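Local structure of molybdenum-pterin-binding protein 2 (Clostridium pasteurianum, 1GUT) at residues 5-10 / 56-61; 19-25 / 36-41. The protein binds molybdenum as the oxyanion molybdate, as a small hexameric molbindin of the Mop family. All blocks are in the same frame, centred on the assembly; numbering follows the deposited sequence.

Overall arrangement
Contact 1 (5-10 / 56-61) and contact 2 (19-25 / 36-41) belong to one antiparallel sheet whose strand order is 34-40, 22-29, 8-18, 54-58, so each joins an outermost strand of the chain to its inner neighbour. Their centres are about 17 Å apart on opposite sides of the chain's centre, and their nearest atoms stay about 6 Å apart. Along the chain, contact 2 is nested within the loop that contact 1 closes. Subunit pairing brings the two regions together: Asn7 bonds the backbone N of Thr36 of a neighbouring subunit. A bound magnesium ion lies about 7 Å from the side chain of Lys60, and the side chain of Ile38 is about 10 Å from a bound magnesium ion.

Contact 1 (5-10 / 56-61)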
loop_
_atom_site.group_PDB
_atom_site.type_symbol
_atom_site.label_atom_id
_atom_site.label_comp_id
_atom_site.label_asym_id
_atom_site.label_seq_id
_atom_site.Cartn_x
_atom_site.Cartn_y
_atom_site.Cartn_z
ATOM N N ALA A 5 5.758 0.970 16.177
ATOM C CA ALA A 5 5.484 0.083 15.043
ATOM C C ALA A 5 6.039 -1.326 15.205
ATOM O O ALA A 5 7.178 -1.530 15.622
ATOM C CB ALA A 5 5.965 0.694 13.753
ATOM N N ARG A 6 5.232 -2.314 14.846
ATOM C CA ARG A 6 5.673 -3.686 14.985
ATOM C C ARG A 6 6.862 -4.090 14.116
ATOM O O ARG A 6 7.693 -4.885 14.533
ATOM C CB ARG A 6 4.513 -4.624 14.681
ATOM C CG ARG A 6 4.661 -5.964 15.346
ATOM C CD ARG A 6 4.841 -5.878 16.865
ATOM N NE ARG A 6 3.772 -5.123 17.520
ATOM C CZ ARG A 6 2.486 -5.210 17.204
ATOM N NH1 ARG A 6 2.086 -6.035 16.244
ATOM N NH2 ARG A 6 1.591 -4.477 17.859
ATOM N N ASN A 7 6.952 -3.540 12.913
ATOM C CA ASN A 7 8.022 -3.917 11.990
ATOM C C ASN A 7 9.053 -2.816 11.872
ATOM O O ASN A 7 8.799 -1.792 11.232
ATOM C CB ASN A 7 7.433 -4.205 10.595
ATOM C CG ASN A 7 6.527 -5.418 10.595
ATOM O OD1 ASN A 7 6.756 -6.371 11.338
ATOM N ND2 ASN A 7 5.507 -5.395 9.753
ATOM N N GLN A 8 10.206 -3.060 12.484
ATOM C CA GLN A 8 11.312 -2.116 12.525
ATOM C C GLN A 8 12.574 -2.919 12.306
ATOM O O GLN A 8 12.913 -3.818 13.103
ATOM C CB GLN A 8 11.379 -1.442 13.895
ATOM C CG GLN A 8 10.154 -0.574 14.185
ATOM C CD GLN A 8 10.315 0.282 15.439
ATOM O OE1 GLN A 8 11.350 0.942 15.641
ATOM N NE2 GLN A 8 9.298 0.276 16.276
ATOM N N LEU A 9 13.238 -2.616 11.203
ATOM C CA LEU A 9 14.457 -3.304 10.795
ATOM C C LEU A 9 15.607 -2.301 10.711
ATOM O O LEU A 9 15.648 -1.494 9.773
ATOM C CB LEU A 9 14.211 -3.969 9.439
ATOM C CG LEU A 9 12.997 -4.878 9.323
ATOM C CD1 LEU A 9 12.892 -5.393 7.878
ATOM C CD2 LEU A 9 13.149 -6.031 10.276
ATOM N N LYS A 10 16.546 -2.365 11.665
ATOM C CA LYS A 10 17.680 -1.432 11.678
ATOM C C LYS A 10 18.710 -1.815 10.634
ATOM O O LYS A 10 19.008 -2.995 10.460
ATOM C CB LYS A 10 18.382 -1.441 13.052
ATOM C CG LYS A 10 17.521 -1.022 14.223
ATOM C CD LYS A 10 18.332 -0.994 15.528
ATOM C CE LYS A 10 17.489 -0.625 16.742
ATOM N NZ LYS A 10 16.874 -1.806 17.437
ATOM N N THR A 56 16.339 3.039 10.187
ATOM C CA THR A 56 15.447 1.923 10.426
ATOM C C THR A 56 14.350 1.871 9.378
ATOM O O THR A 56 13.701 2.885 9.103
ATOM C CB THR A 56 14.811 2.100 11.821
ATOM O OG1 THR A 56 15.846 2.116 12.821
ATOM C CG2 THR A 56 13.914 0.907 12.195
ATOM N N ALA A 57 14.143 0.698 8.795
ATOM C CA ALA A 57 13.058 0.500 7.825
ATOM C C ALA A 57 11.804 0.121 8.610
ATOM O O ALA A 57 11.858 -0.697 9.544
ATOM C CB ALA A 57 13.436 -0.630 6.864
ATOM N N VAL A 58 10.664 0.694 8.231
ATOM C CA VAL A 58 9.389 0.417 8.914
ATOM C C VAL A 58 8.341 0.032 7.875
ATOM O O VAL A 58 8.228 0.680 6.826
ATOM C CB VAL A 58 8.912 1.668 9.711
ATOM C CG1 VAL A 58 7.578 1.385 10.392
ATOM C CG2 VAL A 58 9.941 2.102 10.769
ATOM N N VAL A 59 7.554 -1.004 8.164
ATOM C CA VAL A 59 6.542 -1.466 7.194
ATOM C C VAL A 59 5.231 -1.804 7.894
ATOM O O VAL A 59 5.225 -2.503 8.891
ATOM C CB VAL A 59 6.991 -2.770 6.465
ATOM C CG1 VAL A 59 5.991 -3.165 5.381
ATOM C CG2 VAL A 59 8.390 -2.634 5.876
ATOM N N LYS A 60 4.123 -1.286 7.392
ATOM C CA LYS A 60 2.835 -1.648 7.994
ATOM C C LYS A 60 2.573 -3.134 7.724
ATOM O O LYS A 60 2.787 -3.603 6.602
ATOM C CB LYS A 60 1.700 -0.790 7.403
ATOM C CG LYS A 60 0.401 -0.884 8.194
ATOM C CD LYS A 60 -0.634 0.046 7.567
ATOM C CE LYS A 60 -1.918 0.099 8.390
ATOM N NZ LYS A 60 -2.717 -1.157 8.367
ATOM N N SER A 61 2.029 -3.851 8.709
ATOM C CA SER A 61 1.848 -5.304 8.511
ATOM C C SER A 61 0.954 -5.700 7.353
ATOM O O SER A 61 1.171 -6.729 6.752
ATOM C CB SER A 61 1.395 -5.985 9.801
ATOM O OG SER A 61 0.145 -5.471 10.188
HETATM O O HOH W 1 4.881 -1.955 11.623
#
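Asn7 meets Val59 through both its backbone and its side chain. With CG beside its own backbone N (chi1 -66°), the amide swings over to the 56-61 segment, and Asn7 ND2 donates to Val59 O at 3.0 Å. The acceptor lies close to the amide plane of Asn7, but ND2 stands above the carbonyl plane of Val59, 37° out of it. A water gives Val59 O a second donor, at 2.8 Å, and accepts from Asn7 N, so this buried carbonyl is gripped twice. The return bond from Val59 N to Asn7 O is weak at 3.4 Å. The other end of the amide is also fixed, since Asn7 OD1 accepts from the backbone N of Thr36 of a neighbouring subunit.

Further along, Leu9 and Ala57 form a hydrogen-bonded pair, with Leu9 N to Ala57 O at 2.9 Å and Ala57 N to Leu9 O at 2.8 Å. Their side chains share one face and pack on Ile35. Gln8, Lys10, Thr56 and Val58 occupy the other. There Thr56 CG2 comes to within 3.9 Å of Gln8 CB, while Lys10 runs alongside Thr56 in the same direction. The Gln8 amide turns back along its own segment, and NE2 donates to Ala5 O at 2.9 Å in a nearly straight bond that lies in the carbonyl plane. Ala5 CB in turn rests 3.8 Å from Val58 CG1. Thr56 and Val58 also pair with a strand of that neighbouring subunit. Inner strand 8-18 and edge strand 54-58 thus form an antiparallel pair of a TOBE (Mop) domain, whose sheet runs on into the next subunit.

Contact 2 (19-25 / 36-41); sequences GVVTAEV and TSIISL
Ala23 and Ile39 exchange two backbone hydrogen bonds, Ala23 N to Ile39 O at 2.8 Å and Ile39 N to Ala23 O at 3.0 Å, each donor lying nearly along the axis of the carbonyl it meets. Val25 and Ser37 pair reciprocally too, Val25 N to Ser37 O and Ser37 N to Val25 O both at 2.8 Å, which fixes the antiparallel register. Beyond the last bridge, Thr22 with Ser40, a single further bond runs from Leu41 N to Val21 O at 2.9 Å, from above the carbonyl plane.

Ala23, Val25, Ser37 and Ile39 share one face. There Val25 CG2 touches Ile39 CD1 at 4.0 Å; Ile39 CG1 sits between its backbone N and carbonyl carbon (chi1 57°), which sends the ethyl arm across the valine. Glu24 and Ile38 take the other face, flanked by threonines: Glu24 CG is 3.8 Å from Thr36 CG2, and Ile38 CG2 reaches Thr22 CB at 3.8 Å. Leu41 closes the loop end, laying CD2 against the carbonyl oxygens of Gly19 and Val20. The turn itself is closed by the bond from Gly19 N to Thr22 O.

Farther out, Ser37 OG bonds Val64 O of a neighbouring subunit, and Val21 of a different subunit packs on Thr22, Glu24 and Ile38. Ser40 is the N-cap of helix 41-47: its OG caps a backbone N of the first turn and also bonds Ser43 OG. Through Val44 that helix packs on the Ala23, Val25 and Ile39 face, where Val13 and Leu16 touch Val25; strand 8-18, which carries them, is the other sheet neighbour of strand 22-29.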
loop_
_atom_site.group_PDB
_atom_site.type_symbol
_atom_site.label_atom_id
_atom_site.label_comp_id
_atom_site.label_asym_id
_atom_site.label_seq_id
_atom_site.Cartn_x
_atom_site.Cartn_y
_atom_site.Cartn_z
ATOM N N GLY A 19 15.962 10.649 -7.494
ATOM C CA GLY A 19 15.217 10.993 -8.693
ATOM C C GLY A 19 14.733 12.428 -8.544
ATOM O O GLY A 19 15.290 13.216 -7.782
ATOM N N VAL A 20 13.688 12.788 -9.265
ATOM C CA VAL A 20 13.157 14.148 -9.168
ATOM C C VAL A 20 12.079 14.264 -8.101
ATOM O O VAL A 20 12.010 15.255 -7.366
ATOM C CB VAL A 20 12.658 14.633 -10.551
ATOM C CG1 VAL A 20 11.771 15.837 -10.426
ATOM C CG2 VAL A 20 13.867 14.952 -11.390
ATOM N N VAL A 21 11.296 13.199 -7.955
ATOM C CA VAL A 21 10.220 13.188 -7.001
ATOM C C VAL A 21 10.497 12.198 -5.891
ATOM O O VAL A 21 10.153 12.445 -4.747
ATOM C CB VAL A 21 8.866 12.816 -7.737
ATOM C CG1 VAL A 21 7.734 12.549 -6.755
ATOM C CG2 VAL A 21 8.493 13.876 -8.777
ATOM N N THR A 22 11.161 11.100 -6.222
ATOM C CA THR A 22 11.415 10.071 -5.227
ATOM C C THR A 22 12.893 9.747 -5.180
ATOM O O THR A 22 13.701 10.305 -5.927
ATOM C CB THR A 22 10.670 8.769 -5.581
ATOM O OG1 THR A 22 11.121 8.305 -6.865
ATOM C CG2 THR A 22 9.167 9.021 -5.762
ATOM N N ALA A 23 13.233 8.878 -4.245
ATOM C CA ALA A 23 14.599 8.411 -4.071
ATOM C C ALA A 23 14.545 6.984 -3.603
ATOM O O ALA A 23 13.656 6.602 -2.857
ATOM C CB ALA A 23 15.347 9.257 -3.031
ATOM N N GLU A 24 15.526 6.214 -4.046
ATOM C CA GLU A 24 15.653 4.813 -3.697
ATOM C C GLU A 24 16.764 4.681 -2.675
ATOM O O GLU A 24 17.895 5.087 -2.917
ATOM C CB GLU A 24 15.963 3.978 -4.938
ATOM C CG GLU A 24 16.025 2.473 -4.636
ATOM C CD GLU A 24 16.485 1.671 -5.831
ATOM O OE1 GLU A 24 16.024 1.959 -6.936
ATOM O OE2 GLU A 24 17.308 0.746 -5.675
ATOM N N VAL A 25 16.438 4.124 -1.523
ATOM C CA VAL A 25 17.371 3.921 -0.431
ATOM C C VAL A 25 17.515 2.417 -0.203
ATOM O O VAL A 25 16.504 1.714 -0.051
ATOM C CB VAL A 25 16.791 4.563 0.875
ATOM C CG1 VAL A 25 17.814 4.484 2.044
ATOM C CG2 VAL A 25 16.366 6.004 0.626
ATOM N N THR A 36 15.036 -2.433 0.403
ATOM C CA THR A 36 14.954 -1.321 -0.536
ATOM C C THR A 36 13.684 -0.530 -0.259
ATOM O O THR A 36 12.594 -1.094 -0.102
ATOM C CB THR A 36 14.932 -1.862 -1.966
ATOM O OG1 THR A 36 16.134 -2.603 -2.196
ATOM C CG2 THR A 36 14.952 -0.732 -3.006
ATOM N N SER A 37 13.843 0.786 -0.223
ATOM C CA SER A 37 12.757 1.707 0.063
ATOM C C SER A 37 12.692 2.787 -0.988
ATOM O O SER A 37 13.724 3.290 -1.419
ATOM C CB SER A 37 13.071 2.403 1.394
ATOM O OG SER A 37 12.175 3.465 1.684
ATOM N N ILE A 38 11.485 3.152 -1.429
ATOM C CA ILE A 38 11.341 4.295 -2.331
ATOM C C ILE A 38 10.518 5.315 -1.558
ATOM O O ILE A 38 9.367 5.043 -1.198
ATOM C CB ILE A 38 10.735 3.900 -3.695
ATOM C CG1 ILE A 38 11.750 3.046 -4.438
ATOM C CG2 ILE A 38 10.321 5.147 -4.527
ATOM C CD1 ILE A 38 11.216 2.432 -5.728
ATOM N N ILE A 39 11.138 6.453 -1.245
ATOM C CA ILE A 39 10.508 7.527 -0.486
ATOM C C ILE A 39 10.587 8.819 -1.270
ATOM O O ILE A 39 11.169 8.859 -2.353
ATOM C CB ILE A 39 11.188 7.715 0.900
ATOM C CG1 ILE A 39 12.678 7.994 0.725
ATOM C CG2 ILE A 39 10.972 6.502 1.785
ATOM C CD1 ILE A 39 13.441 8.303 2.027
ATOM N N SER A 40 9.969 9.874 -0.759
ATOM C CA SER A 40 10.061 11.135 -1.469
ATOM C C SER A 40 11.446 11.739 -1.359
ATOM O O SER A 40 12.141 11.543 -0.367
ATOM C CB SER A 40 9.033 12.143 -0.953
ATOM O OG SER A 40 9.421 12.659 0.314
ATOM N N LEU A 41 11.841 12.492 -2.371
ATOM C CA LEU A 41 13.133 13.162 -2.339
ATOM C C LEU A 41 13.143 14.169 -1.188
ATOM O O LEU A 41 14.158 14.350 -0.514
ATOM C CB LEU A 41 13.391 13.859 -3.675
ATOM C CG LEU A 41 14.729 14.589 -3.794
ATOM C CD1 LEU A 41 15.886 13.565 -3.832
ATOM C CD2 LEU A 41 14.750 15.444 -5.045
#